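Local coordinates for protein import inner membrane translocase subunit TIM21 mitochondrial (Saccharomyces cerevisiae, PDB 2CIU) that keeps the TOM and TIM23 preprotein translocases of the two mitochondrial membranes in close contact, here represented by its intermembrane-space domain, at residues 12-17 against 100-105; 19-24 against 113-118; 26-31 against 83-88; 59-64 against 71-76. One frame throughout, in Å; residues are numbered along the deposited sequence.

All four contacts lie in one intermembrane-space domain, built from two N-terminal helices packed against a curved antiparallel sheet. Contacts 1 and 2, their centres about 12 Å apart, both use helix 6-20 and meet where M105 N bonds to I118 O at 3.0 Å. Contact 3 extends the helical side to the end of helix 22-27, with its centre about 9 Å from that of contact 2. Contact 4 is strand pairing, centred about 22 Å from contact 3, yet the two are joined through neighbouring strands by V87 N to F76 O at 2.7 Å. F76 also packs on A14 and V15, tying contact 4 to contact 1.

Contact 1: residues 12-17 against 100-105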
loop_
_atom_site.group_PDB
_atom_site.type_symbol
_atom_site.label_atom_id
_atom_site.label_comp_id
_atom_site.label_asym_id
_atom_site.label_seq_id
_atom_site.Cartn_x
_atom_site.Cartn_y
_atom_site.Cartn_z
ATOM N N ASN A 12 -9.320 1.393 0.824
ATOM C CA ASN A 12 -9.816 0.815 2.075
ATOM C C ASN A 12 -9.371 -0.631 2.239
ATOM O O ASN A 12 -8.955 -1.067 3.312
ATOM C CB ASN A 12 -11.348 0.880 2.130
ATOM C CG ASN A 12 -11.869 2.290 2.366
ATOM O OD1 ASN A 12 -11.121 3.195 2.755
ATOM N ND2 ASN A 12 -13.167 2.478 2.141
ATOM N N ARG A 13 -9.454 -1.380 1.152
ATOM C CA ARG A 13 -9.071 -2.769 1.155
ATOM C C ARG A 13 -7.570 -2.929 1.417
ATOM O O ARG A 13 -7.139 -3.753 2.229
ATOM C CB ARG A 13 -9.457 -3.356 -0.200
ATOM C CG ARG A 13 -9.068 -4.773 -0.442
ATOM C CD ARG A 13 -9.580 -5.109 -1.824
ATOM N NE ARG A 13 -9.083 -6.375 -2.317
ATOM C CZ ARG A 13 -9.149 -6.728 -3.593
ATOM N NH1 ARG A 13 -9.692 -5.897 -4.478
ATOM N NH2 ARG A 13 -8.669 -7.899 -3.978
ATOM N N ALA A 14 -6.773 -2.117 0.728
ATOM C CA ALA A 14 -5.331 -2.179 0.864
ATOM C C ALA A 14 -4.808 -1.730 2.224
ATOM O O ALA A 14 -3.984 -2.407 2.825
ATOM C CB ALA A 14 -4.680 -1.358 -0.250
ATOM N N VAL A 15 -5.293 -0.595 2.712
ATOM C CA VAL A 15 -4.813 -0.095 3.989
ATOM C C VAL A 15 -5.233 -1.039 5.114
ATOM O O VAL A 15 -4.521 -1.189 6.109
ATOM C CB VAL A 15 -5.313 1.354 4.249
ATOM C CG1 VAL A 15 -6.808 1.359 4.573
ATOM C CG2 VAL A 15 -4.499 1.984 5.359
ATOM N N SER A 16 -6.373 -1.699 4.945
ATOM C CA SER A 16 -6.821 -2.633 5.968
ATOM C C SER A 16 -5.881 -3.825 6.054
ATOM O O SER A 16 -5.583 -4.313 7.144
ATOM C CB SER A 16 -8.251 -3.084 5.684
ATOM O OG SER A 16 -9.134 -1.986 5.831
ATOM N N MET A 17 -5.391 -4.292 4.906
ATOM C CA MET A 17 -4.455 -5.411 4.884
ATOM C C MET A 17 -3.146 -5.045 5.573
ATOM O O MET A 17 -2.569 -5.836 6.313
ATOM C CB MET A 17 -4.121 -5.801 3.451
ATOM C CG MET A 17 -5.249 -6.377 2.653
ATOM S SD MET A 17 -4.655 -6.590 0.963
ATOM C CE MET A 17 -3.266 -7.609 1.266
ATOM N N PRO A 100 -11.190 -6.009 -7.931
ATOM C CA PRO A 100 -10.039 -6.290 -8.787
ATOM C C PRO A 100 -8.981 -7.128 -8.107
ATOM O O PRO A 100 -8.895 -7.184 -6.878
ATOM C CB PRO A 100 -9.536 -4.896 -9.154
ATOM C CG PRO A 100 -9.881 -4.092 -7.938
ATOM C CD PRO A 100 -11.287 -4.569 -7.639
ATOM N N ASP A 101 -8.164 -7.787 -8.916
ATOM C CA ASP A 101 -7.092 -8.604 -8.383
ATOM C C ASP A 101 -5.920 -7.736 -7.949
ATOM O O ASP A 101 -5.592 -6.751 -8.608
ATOM C CB ASP A 101 -6.588 -9.592 -9.440
ATOM C CG ASP A 101 -7.638 -10.598 -9.847
ATOM O OD1 ASP A 101 -8.265 -11.192 -8.949
ATOM O OD2 ASP A 101 -7.819 -10.809 -11.067
ATOM N N PHE A 102 -5.307 -8.080 -6.823
ATOM C CA PHE A 102 -4.130 -7.355 -6.375
ATOM C C PHE A 102 -2.984 -8.119 -7.036
ATOM O O PHE A 102 -2.814 -9.318 -6.814
ATOM C CB PHE A 102 -3.986 -7.400 -4.852
ATOM C CG PHE A 102 -4.736 -6.304 -4.130
ATOM C CD1 PHE A 102 -5.726 -5.569 -4.776
ATOM C CD2 PHE A 102 -4.459 -6.025 -2.798
ATOM C CE1 PHE A 102 -6.428 -4.570 -4.103
ATOM C CE2 PHE A 102 -5.158 -5.026 -2.114
ATOM C CZ PHE A 102 -6.140 -4.300 -2.766
ATOM N N ILE A 103 -2.222 -7.416 -7.867
ATOM C CA ILE A 103 -1.108 -8.000 -8.602
ATOM C C ILE A 103 0.226 -7.910 -7.863
ATOM O O ILE A 103 1.041 -8.835 -7.907
ATOM C CB ILE A 103 -0.952 -7.284 -9.968
ATOM C CG1 ILE A 103 -2.217 -7.471 -10.802
ATOM C CG2 ILE A 103 0.277 -7.815 -10.706
ATOM C CD1 ILE A 103 -2.206 -6.693 -12.101
ATOM N N ASN A 104 0.440 -6.800 -7.172
ATOM C CA ASN A 104 1.695 -6.572 -6.476
ATOM C C ASN A 104 1.398 -5.585 -5.357
ATOM O O ASN A 104 0.653 -4.643 -5.556
ATOM C CB ASN A 104 2.699 -5.952 -7.468
ATOM C CG ASN A 104 4.058 -5.665 -6.852
ATOM O OD1 ASN A 104 4.780 -4.765 -7.306
ATOM N ND2 ASN A 104 4.424 -6.427 -5.831
ATOM N N MET A 105 1.957 -5.818 -4.178
ATOM C CA MET A 105 1.753 -4.888 -3.081
ATOM C C MET A 105 2.918 -4.979 -2.112
ATOM O O MET A 105 3.251 -6.057 -1.620
ATOM C CB MET A 105 0.431 -5.176 -2.369
ATOM C CG MET A 105 0.140 -4.168 -1.271
ATOM S SD MET A 105 -1.417 -4.542 -0.416
ATOM C CE MET A 105 -1.774 -2.953 0.214
#
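Helix 12-17 passes strand 101-105 at 58° between their N-to-C directions, the short axes 11.5 Å apart and bridged by side chains. With R13 CG anti to the backbone N (chi1 176°) and the chain extended as far as NE, the guanidinium reaches the start of the strand and lies flat on the F102 ring, planes 20° apart and R13 CZ 4.0 Å from the ring centroid, a cation-pi stack. At its edge the same guanidinium holds one acceptor end-on: NH1 lies 2.8 Å and NH2 3.0 Å from P100 O, NH1 on a lone pair in the carbonyl plane and NH2 nearly along the C=O axis. Replacing R13 by alanine would probably leave P100 O without both of these donors and take away the flat cation that now stacks on one face of F102. A14 CA sits at the edge of that ring, while M17 SD approaches obliquely, 3.5 Å from F102 CE2, in a Met-aromatic contact. Deeper in, M105 CE presses on A14 CB at 3.3 Å, a close approach for two methyl carbons. Beyond the two segments, L89 of the adjoining strand touches both A14 and F102, so this is helix-on-sheet packing. Chemically, the bifurcated grip and the stack restrain the guanidinium in and across its plane, and M17 CE, 4.0 Å from M105 SD, adds apolar contact between helix and strand.

Contact 2: residues 19-24 against 113-118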
loop_
_atom_site.group_PDB
_atom_site.type_symbol
_atom_site.label_atom_id
_atom_site.label_comp_id
_atom_site.label_asym_id
_atom_site.label_seq_id
_atom_site.Cartn_x
_atom_site.Cartn_y
_atom_site.Cartn_z
ATOM N N GLU A 19 -2.583 -2.624 7.838
ATOM C CA GLU A 19 -2.815 -2.386 9.256
ATOM C C GLU A 19 -2.927 -3.658 10.083
ATOM O O GLU A 19 -2.513 -3.689 11.243
ATOM C CB GLU A 19 -4.084 -1.551 9.422
ATOM C CG GLU A 19 -4.487 -1.284 10.853
ATOM C CD GLU A 19 -5.807 -0.567 10.926
ATOM O OE1 GLU A 19 -6.801 -1.106 10.392
ATOM O OE2 GLU A 19 -5.852 0.534 11.511
ATOM N N LYS A 20 -3.483 -4.709 9.489
ATOM C CA LYS A 20 -3.659 -5.970 10.207
ATOM C C LYS A 20 -2.457 -6.899 10.120
ATOM O O LYS A 20 -2.425 -7.946 10.764
ATOM C CB LYS A 20 -4.904 -6.701 9.691
ATOM N N ASN A 21 -1.452 -6.519 9.337
ATOM C CA ASN A 21 -0.281 -7.370 9.186
ATOM C C ASN A 21 0.702 -7.210 10.339
ATOM O O ASN A 21 1.302 -6.149 10.509
ATOM C CB ASN A 21 0.418 -7.066 7.858
ATOM C CG ASN A 21 1.578 -7.989 7.596
ATOM O OD1 ASN A 21 2.631 -7.875 8.219
ATOM N ND2 ASN A 21 1.387 -8.928 6.673
ATOM N N LYS A 22 0.867 -8.274 11.123
ATOM C CA LYS A 22 1.774 -8.252 12.267
ATOM C C LYS A 22 3.195 -7.797 11.945
ATOM O O LYS A 22 3.777 -6.992 12.679
ATOM C CB LYS A 22 1.827 -9.636 12.926
ATOM N N ASP A 23 3.761 -8.314 10.859
ATOM C CA ASP A 23 5.120 -7.932 10.482
ATOM C C ASP A 23 5.226 -6.448 10.165
ATOM O O ASP A 23 6.192 -5.801 10.562
ATOM C CB ASP A 23 5.600 -8.738 9.271
ATOM C CG ASP A 23 5.968 -10.170 9.626
ATOM O OD1 ASP A 23 6.525 -10.392 10.722
ATOM O OD2 ASP A 23 5.721 -11.072 8.800
ATOM N N ILE A 24 4.241 -5.915 9.449
ATOM C CA ILE A 24 4.254 -4.497 9.095
ATOM C C ILE A 24 4.117 -3.637 10.349
ATOM O O ILE A 24 4.804 -2.618 10.494
ATOM C CB ILE A 24 3.114 -4.131 8.116
ATOM C CG1 ILE A 24 3.285 -4.890 6.795
ATOM C CG2 ILE A 24 3.119 -2.626 7.860
ATOM C CD1 ILE A 24 4.587 -4.592 6.100
ATOM N N LYS A 113 13.844 -3.677 5.191
ATOM C CA LYS A 113 13.804 -4.298 3.881
ATOM C C LYS A 113 12.393 -4.169 3.337
ATOM O O LYS A 113 11.419 -4.277 4.091
ATOM C CB LYS A 113 14.176 -5.780 3.984
ATOM C CG LYS A 113 14.199 -6.498 2.644
ATOM C CD LYS A 113 14.788 -7.889 2.788
ATOM C CE LYS A 113 14.950 -8.549 1.427
ATOM N NZ LYS A 113 15.576 -9.897 1.541
ATOM N N ARG A 114 12.281 -3.922 2.033
ATOM C CA ARG A 114 10.975 -3.810 1.402
ATOM C C ARG A 114 10.188 -5.071 1.728
ATOM O O ARG A 114 10.689 -6.187 1.559
ATOM C CB ARG A 114 11.134 -3.661 -0.114
ATOM C CG ARG A 114 9.849 -3.781 -0.883
ATOM C CD ARG A 114 10.073 -3.319 -2.313
ATOM N NE ARG A 114 10.371 -1.890 -2.369
ATOM C CZ ARG A 114 10.701 -1.246 -3.485
ATOM N NH1 ARG A 114 10.788 -1.918 -4.631
ATOM N NH2 ARG A 114 10.908 0.060 -3.461
ATOM N N TYR A 115 8.950 -4.895 2.185
ATOM C CA TYR A 115 8.107 -6.012 2.569
ATOM C C TYR A 115 6.956 -6.250 1.604
ATOM O O TYR A 115 6.099 -5.388 1.422
ATOM C CB TYR A 115 7.551 -5.761 3.976
ATOM C CG TYR A 115 6.911 -6.963 4.605
ATOM C CD1 TYR A 115 7.600 -7.723 5.549
ATOM C CD2 TYR A 115 5.627 -7.359 4.244
ATOM C CE1 TYR A 115 7.019 -8.852 6.116
ATOM C CE2 TYR A 115 5.037 -8.483 4.809
ATOM C CZ TYR A 115 5.737 -9.222 5.740
ATOM O OH TYR A 115 5.147 -10.338 6.286
ATOM N N TYR A 116 6.928 -7.424 0.984
ATOM C CA TYR A 116 5.853 -7.735 0.053
ATOM C C TYR A 116 4.662 -8.419 0.706
ATOM O O TYR A 116 4.792 -9.490 1.299
ATOM C CB TYR A 116 6.374 -8.627 -1.085
ATOM C CG TYR A 116 7.131 -7.866 -2.146
ATOM C CD1 TYR A 116 6.490 -7.453 -3.313
ATOM C CD2 TYR A 116 8.469 -7.513 -1.964
ATOM C CE1 TYR A 116 7.161 -6.702 -4.277
ATOM C CE2 TYR A 116 9.154 -6.760 -2.925
ATOM C CZ TYR A 116 8.488 -6.358 -4.074
ATOM O OH TYR A 116 9.137 -5.583 -5.008
ATOM N N LEU A 117 3.504 -7.782 0.615
ATOM C CA LEU A 117 2.273 -8.361 1.130
ATOM C C LEU A 117 1.732 -9.273 0.040
ATOM O O LEU A 117 1.152 -10.319 0.312
ATOM C CB LEU A 117 1.246 -7.275 1.452
ATOM C CG LEU A 117 1.524 -6.455 2.714
ATOM C CD1 LEU A 117 0.487 -5.339 2.841
ATOM C CD2 LEU A 117 1.486 -7.365 3.932
ATOM N N ILE A 118 1.922 -8.859 -1.208
ATOM C CA ILE A 118 1.468 -9.650 -2.338
ATOM C C ILE A 118 2.598 -9.683 -3.345
ATOM O O ILE A 118 2.971 -8.653 -3.906
ATOM C CB ILE A 118 0.199 -9.041 -2.970
ATOM C CG1 ILE A 118 -0.939 -9.102 -1.944
ATOM C CG2 ILE A 118 -0.172 -9.792 -4.250
ATOM C CD1 ILE A 118 -2.229 -8.487 -2.390
#
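Y115 and D23 cross at about a right angle where the helical pair 6-20 and 22-27 meets the last strand of the sheet, in a domain whose sequence family belongs to the NTF2 clan. The carboxylate and ring planes are 55° apart, and Y115 OH donates to D23 OD2 over 2.7 Å, using the anti lone pair of that oxygen. D23 CB also comes within 3.5 Å of Y115 CE1, so the aspartate meets the phenol with its carbon as well as its oxygen. The ring is carried to the helix by chi1 of -167°, which sets Y115 CG anti to the backbone N. I24 crosses it obliquely, CD1 lying 3.5 Å from Y115 CD2. With a phenylalanine in place of Y115, D23 OD2 would probably lose its hydroxyl partner. N21 comes from the opposite direction to the tyrosine, its amide plane 73° from the ring. Its ND2 lies against the methyl L117 CD2, while OD1 serves the backbone: N21 is the N-cap of helix 22-27. L117 slides past N21 in the opposite direction and meets I24 obliquely, its CD2 4.2 Å from I24 CG1. V18 of the preceding helix touches both I24 and L117, while V107 of the adjoining strand touches I24, extending the apolar layer inward. The capping bond runs from I24 N to N21 OD1 over 2.8 Å, the donor lying somewhat off the carbonyl plane.

Contact 3: residues 26-31 against 83-88; sequences SLLQCD and KIALVH
Apolar packing is centred on L28, whose CD2 methyl rests 3.7 Å from A85 CB and 4.0 Å from K83 CB. L28 CG is anti to the carbonyl carbon (chi1 -73°), and from there one branch, CD2, does the touching, reaching between two residues that both direct their CB toward the helix end. I84, between them in sequence, turns its side chain the other way and meets H77 and E79 of strand 70-79. V107 of strand 101-108 also touches A85, so the small alanine meets both a leucine and a valine.

The backbone shapes this meeting. L28 and K83 approach to 5.2 Å between CA atoms, where helix 22-27 ends in a Schellman motif: Q29 has a positive phi of 56° and two bonds run back into the last turn, one of them Q29 N to S26 O at 3.0 Å. The turn thus brings the end of the helix over the start of strand 84-92, joining the helical layer to the sheet.

Contacts between carbon and polar atoms complete the set, with no hydrogen bond between the two segments. K83 CG lies 3.7 Å from L28 O, and K83 CD is 4.2 Å from Q29 NE2 as those side chains pass at a slant. The lysine chain bends at chi2 and chi3, and its NZ is led off to P110 O. L28 O, for its part, accepts from S80 OG, a hydroxyl that also takes the K83 N-H.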
loop_
_atom_site.group_PDB
_atom_site.type_symbol
_atom_site.label_atom_id
_atom_site.label_comp_id
_atom_site.label_asym_id
_atom_site.label_seq_id
_atom_site.Cartn_x
_atom_site.Cartn_y
_atom_site.Cartn_z
ATOM N N SER A 26 5.151 -4.338 13.179
ATOM C CA SER A 26 6.437 -4.403 13.853
ATOM C C SER A 26 7.428 -3.457 13.182
ATOM O O SER A 26 8.199 -2.782 13.860
ATOM C CB SER A 26 6.977 -5.836 13.824
ATOM O OG SER A 26 8.213 -5.925 14.509
ATOM N N LEU A 27 7.412 -3.413 11.849
ATOM C CA LEU A 27 8.310 -2.522 11.122
ATOM C C LEU A 27 7.987 -1.064 11.435
ATOM O O LEU A 27 8.873 -0.210 11.448
ATOM C CB LEU A 27 8.202 -2.759 9.605
ATOM C CG LEU A 27 8.623 -4.142 9.090
ATOM C CD1 LEU A 27 8.444 -4.192 7.567
ATOM C CD2 LEU A 27 10.062 -4.421 9.469
ATOM N N LEU A 28 6.714 -0.781 11.692
ATOM C CA LEU A 28 6.284 0.576 12.009
ATOM C C LEU A 28 6.506 0.886 13.487
ATOM O O LEU A 28 6.278 2.009 13.925
ATOM C CB LEU A 28 4.805 0.757 11.673
ATOM C CG LEU A 28 4.432 0.844 10.190
ATOM C CD1 LEU A 28 2.920 0.744 10.045
ATOM C CD2 LEU A 28 4.954 2.150 9.605
ATOM N N GLN A 29 6.962 -0.118 14.227
ATOM C CA GLN A 29 7.226 0.024 15.652
ATOM C C GLN A 29 5.980 0.521 16.377
ATOM O O GLN A 29 6.041 1.454 17.184
ATOM C CB GLN A 29 8.401 0.978 15.873
ATOM C CG GLN A 29 9.718 0.420 15.338
ATOM C CD GLN A 29 10.882 1.366 15.523
ATOM O OE1 GLN A 29 10.984 2.050 16.544
ATOM N NE2 GLN A 29 11.785 1.398 14.542
ATOM N N CYS A 30 4.853 -0.117 16.076
ATOM C CA CYS A 30 3.579 0.236 16.704
ATOM C C CYS A 30 3.626 0.023 18.206
ATOM O O CYS A 30 4.249 -0.916 18.685
ATOM C CB CYS A 30 2.447 -0.621 16.150
ATOM S SG CYS A 30 2.014 -0.252 14.434
ATOM N N ASP A 31 2.954 0.917 18.923
ATOM C CA ASP A 31 2.851 0.849 20.374
ATOM C C ASP A 31 1.665 -0.092 20.608
ATOM O O ASP A 31 0.556 0.356 20.878
ATOM C CB ASP A 31 2.540 2.248 20.920
ATOM C CG ASP A 31 2.540 2.306 22.434
ATOM O OD1 ASP A 31 2.736 1.256 23.076
ATOM O OD2 ASP A 31 2.340 3.412 22.976
ATOM N N LYS A 83 7.088 5.831 12.850
ATOM C CA LYS A 83 7.510 5.630 11.462
ATOM C C LYS A 83 6.431 5.908 10.425
ATOM O O LYS A 83 5.238 5.898 10.719
ATOM C CB LYS A 83 7.960 4.178 11.285
ATOM C CG LYS A 83 9.044 3.707 12.238
ATOM C CD LYS A 83 10.395 4.339 11.944
ATOM C CE LYS A 83 10.996 3.803 10.661
ATOM N NZ LYS A 83 12.402 4.275 10.485
ATOM N N ILE A 84 6.864 6.154 9.190
ATOM C CA ILE A 84 5.931 6.357 8.097
ATOM C C ILE A 84 6.301 5.350 7.012
ATOM O O ILE A 84 7.464 5.265 6.606
ATOM C CB ILE A 84 6.012 7.776 7.515
ATOM C CG1 ILE A 84 5.504 8.786 8.545
ATOM C CG2 ILE A 84 5.181 7.867 6.242
ATOM C CD1 ILE A 84 5.551 10.230 8.072
ATOM N N ALA A 85 5.321 4.573 6.568
ATOM C CA ALA A 85 5.564 3.590 5.519
ATOM C C ALA A 85 4.958 4.093 4.219
ATOM O O ALA A 85 3.984 4.841 4.227
ATOM C CB ALA A 85 4.926 2.244 5.893
ATOM N N LEU A 86 5.572 3.708 3.102
ATOM C CA LEU A 86 5.036 4.025 1.792
ATOM C C LEU A 86 4.522 2.686 1.285
ATOM O O LEU A 86 5.248 1.700 1.303
ATOM C CB LEU A 86 6.128 4.555 0.852
ATOM C CG LEU A 86 5.703 4.732 -0.614
ATOM C CD1 LEU A 86 4.489 5.639 -0.739
ATOM C CD2 LEU A 86 6.864 5.330 -1.373
ATOM N N VAL A 87 3.267 2.645 0.857
ATOM C CA VAL A 87 2.658 1.416 0.359
ATOM C C VAL A 87 2.431 1.571 -1.132
ATOM O O VAL A 87 1.931 2.599 -1.585
ATOM C CB VAL A 87 1.285 1.150 1.039
ATOM C CG1 VAL A 87 0.679 -0.151 0.537
ATOM C CG2 VAL A 87 1.461 1.105 2.556
ATOM N N HIS A 88 2.830 0.556 -1.895
ATOM C CA HIS A 88 2.647 0.567 -3.339
ATOM C C HIS A 88 1.726 -0.595 -3.686
ATOM O O HIS A 88 1.943 -1.714 -3.232
ATOM C CB HIS A 88 3.990 0.360 -4.047
ATOM C CG HIS A 88 3.850 0.066 -5.509
ATOM N ND1 HIS A 88 3.762 1.057 -6.463
ATOM C CD2 HIS A 88 3.716 -1.108 -6.169
ATOM C CE1 HIS A 88 3.576 0.505 -7.649
ATOM N NE2 HIS A 88 3.544 -0.806 -7.498
#

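Contact 4: residues 59-64 against 71-76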
loop_
_atom_site.group_PDB
_atom_site.type_symbol
_atom_site.label_atom_id
_atom_site.label_comp_id
_atom_site.label_asym_id
_atom_site.label_seq_id
_atom_site.Cartn_x
_atom_site.Cartn_y
_atom_site.Cartn_z
ATOM N N VAL A 59 -5.657 8.334 -4.828
ATOM C CA VAL A 59 -6.084 8.061 -6.200
ATOM C C VAL A 59 -5.191 6.992 -6.817
ATOM O O VAL A 59 -4.117 6.700 -6.304
ATOM C CB VAL A 59 -5.936 9.314 -7.112
ATOM C CG1 VAL A 59 -6.771 10.479 -6.574
ATOM C CG2 VAL A 59 -4.468 9.698 -7.215
ATOM N N SER A 60 -5.641 6.416 -7.927
ATOM C CA SER A 60 -4.821 5.442 -8.635
ATOM C C SER A 60 -4.567 6.033 -10.007
ATOM O O SER A 60 -5.267 6.946 -10.439
ATOM C CB SER A 60 -5.531 4.094 -8.802
ATOM O OG SER A 60 -6.675 4.205 -9.624
ATOM N N THR A 61 -3.531 5.535 -10.664
ATOM C CA THR A 61 -3.221 5.966 -12.023
ATOM C C THR A 61 -3.355 4.708 -12.879
ATOM O O THR A 61 -3.103 3.595 -12.403
ATOM C CB THR A 61 -1.793 6.548 -12.144
ATOM O OG1 THR A 61 -1.620 7.077 -13.469
ATOM C CG2 THR A 61 -0.736 5.477 -11.887
ATOM N N LYS A 62 -3.766 4.873 -14.134
ATOM C CA LYS A 62 -3.952 3.723 -15.013
ATOM C C LYS A 62 -2.862 3.600 -16.065
ATOM O O LYS A 62 -2.366 4.605 -16.562
ATOM C CB LYS A 62 -5.290 3.824 -15.732
ATOM C CG LYS A 62 -6.489 3.981 -14.822
ATOM C CD LYS A 62 -7.707 4.326 -15.662
ATOM C CE LYS A 62 -8.883 4.796 -14.827
ATOM N NZ LYS A 62 -8.656 6.179 -14.338
ATOM N N LYS A 63 -2.507 2.364 -16.402
ATOM C CA LYS A 63 -1.489 2.123 -17.425
ATOM C C LYS A 63 -1.807 0.804 -18.135
ATOM O O LYS A 63 -2.075 -0.214 -17.490
ATOM C CB LYS A 63 -0.091 2.077 -16.791
ATOM C CG LYS A 63 1.059 2.148 -17.804
ATOM C CD LYS A 63 2.404 2.193 -17.091
ATOM C CE LYS A 63 3.560 2.343 -18.064
ATOM N NZ LYS A 63 3.569 1.235 -19.056
ATOM N N LEU A 64 -1.788 0.826 -19.467
ATOM C CA LEU A 64 -2.080 -0.375 -20.257
ATOM C C LEU A 64 -0.937 -1.379 -20.305
ATOM O O LEU A 64 0.226 -0.988 -20.362
ATOM C CB LEU A 64 -2.402 0.008 -21.705
ATOM C CG LEU A 64 -3.812 0.375 -22.151
ATOM C CD1 LEU A 64 -3.784 0.632 -23.661
ATOM C CD2 LEU A 64 -4.777 -0.754 -21.827
ATOM N N HIS A 71 -3.975 -1.575 -15.867
ATOM C CA HIS A 71 -3.520 -1.867 -14.509
ATOM C C HIS A 71 -3.655 -0.568 -13.721
ATOM O O HIS A 71 -3.430 0.516 -14.261
ATOM C CB HIS A 71 -2.051 -2.306 -14.480
ATOM C CG HIS A 71 -1.798 -3.633 -15.120
ATOM N ND1 HIS A 71 -0.867 -4.526 -14.635
ATOM C CD2 HIS A 71 -2.334 -4.210 -16.222
ATOM C CE1 HIS A 71 -0.840 -5.595 -15.412
ATOM N NE2 HIS A 71 -1.720 -5.429 -16.381
ATOM N N HIS A 72 -4.038 -0.672 -12.453
ATOM C CA HIS A 72 -4.170 0.502 -11.599
ATOM C C HIS A 72 -3.031 0.498 -10.592
ATOM O O HIS A 72 -2.739 -0.527 -9.975
ATOM C CB HIS A 72 -5.500 0.478 -10.828
ATOM C CG HIS A 72 -6.706 0.634 -11.699
ATOM N ND1 HIS A 72 -7.490 1.768 -11.686
ATOM C CD2 HIS A 72 -7.255 -0.195 -12.617
ATOM C CE1 HIS A 72 -8.471 1.630 -12.560
ATOM N NE2 HIS A 72 -8.350 0.449 -13.139
ATOM N N TYR A 73 -2.382 1.643 -10.432
ATOM C CA TYR A 73 -1.285 1.766 -9.487
ATOM C C TYR A 73 -1.689 2.802 -8.448
ATOM O O TYR A 73 -2.213 3.858 -8.784
ATOM C CB TYR A 73 -0.012 2.215 -10.205
ATOM C CG TYR A 73 0.460 1.217 -11.228
ATOM C CD1 TYR A 73 1.393 0.242 -10.902
ATOM C CD2 TYR A 73 -0.052 1.244 -12.523
ATOM C CE1 TYR A 73 1.818 -0.688 -11.847
ATOM C CE2 TYR A 73 0.356 0.324 -13.473
ATOM C CZ TYR A 73 1.293 -0.636 -13.133
ATOM O OH TYR A 73 1.716 -1.533 -14.088
ATOM N N MET A 74 -1.453 2.484 -7.184
ATOM C CA MET A 74 -1.809 3.394 -6.112
ATOM C C MET A 74 -0.737 3.405 -5.043
ATOM O O MET A 74 -0.219 2.351 -4.658
ATOM C CB MET A 74 -3.139 2.974 -5.483
ATOM C CG MET A 74 -3.542 3.841 -4.286
ATOM S SD MET A 74 -5.113 3.302 -3.527
ATOM C CE MET A 74 -6.262 4.109 -4.590
ATOM N N ARG A 75 -0.392 4.600 -4.581
ATOM C CA ARG A 75 0.580 4.730 -3.514
ATOM C C ARG A 75 -0.048 5.527 -2.386
ATOM O O ARG A 75 -0.771 6.487 -2.624
ATOM C CB ARG A 75 1.854 5.420 -4.009
ATOM C CG ARG A 75 2.634 4.482 -4.891
ATOM C CD ARG A 75 3.981 4.994 -5.293
ATOM N NE ARG A 75 4.670 3.914 -5.988
ATOM C CZ ARG A 75 5.867 4.016 -6.551
ATOM N NH1 ARG A 75 6.532 5.162 -6.512
ATOM N NH2 ARG A 75 6.391 2.958 -7.152
ATOM N N PHE A 76 0.206 5.097 -1.156
ATOM C CA PHE A 76 -0.308 5.822 -0.000
ATOM C C PHE A 76 0.601 5.542 1.184
ATOM O O PHE A 76 1.528 4.744 1.088
ATOM C CB PHE A 76 -1.775 5.439 0.301
ATOM C CG PHE A 76 -1.983 3.998 0.661
ATOM C CD1 PHE A 76 -1.847 3.560 1.982
ATOM C CD2 PHE A 76 -2.339 3.074 -0.316
ATOM C CE1 PHE A 76 -2.069 2.224 2.312
ATOM C CE2 PHE A 76 -2.560 1.740 0.008
ATOM C CZ PHE A 76 -2.428 1.310 1.325
HETATM O O HOH W 1 -1.219 6.931 -6.186
HETATM O O HOH W 2 -3.195 7.338 -3.553
HETATM O O HOH W 3 0.675 -2.009 -16.874
#
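T61 and Y73 exchange both backbone bonds of a hydrogen-bonded antiparallel pair, T61 N to Y73 O at 2.8 Å and Y73 N to T61 O at 2.9 Å. K63 and H71 repeat the pattern, with K63 N donating to H71 O and H71 N to K63 O. K62 and H72 form the non-hydrogen-bonded pair between them. Toward V59 direct pairing gives way to water: one molecule donates to V59 O and accepts from R75 N, while another accepts from V59 N and donates to R75 O. On the face of S60, K62 and H72, the imidazole donates from ND1 to S60 OG, 3.3 Å away and exactly in the ring plane, nearly straight at 170°. S60 chi1 of 65° puts OG between the backbone N and the carbonyl carbon, where it meets H72 ND1; its second partner is D7 of helix 6-20. K62 runs alongside H72, laying CG over the ring face 4.2 Å from its centroid, a CH-pi contact. On the other face T61 CG2 packs on Y73 CB at 3.7 Å. A third water joins Y73 OH and, weakly, K63 O. The H71 ring is held at both nitrogens, ND1 by E90 and NE2 by D65. Segments 60-64 and 71-76 run at 150° to each other, as arms of the twisted beta hairpin made by strands 60-64 and 70-79.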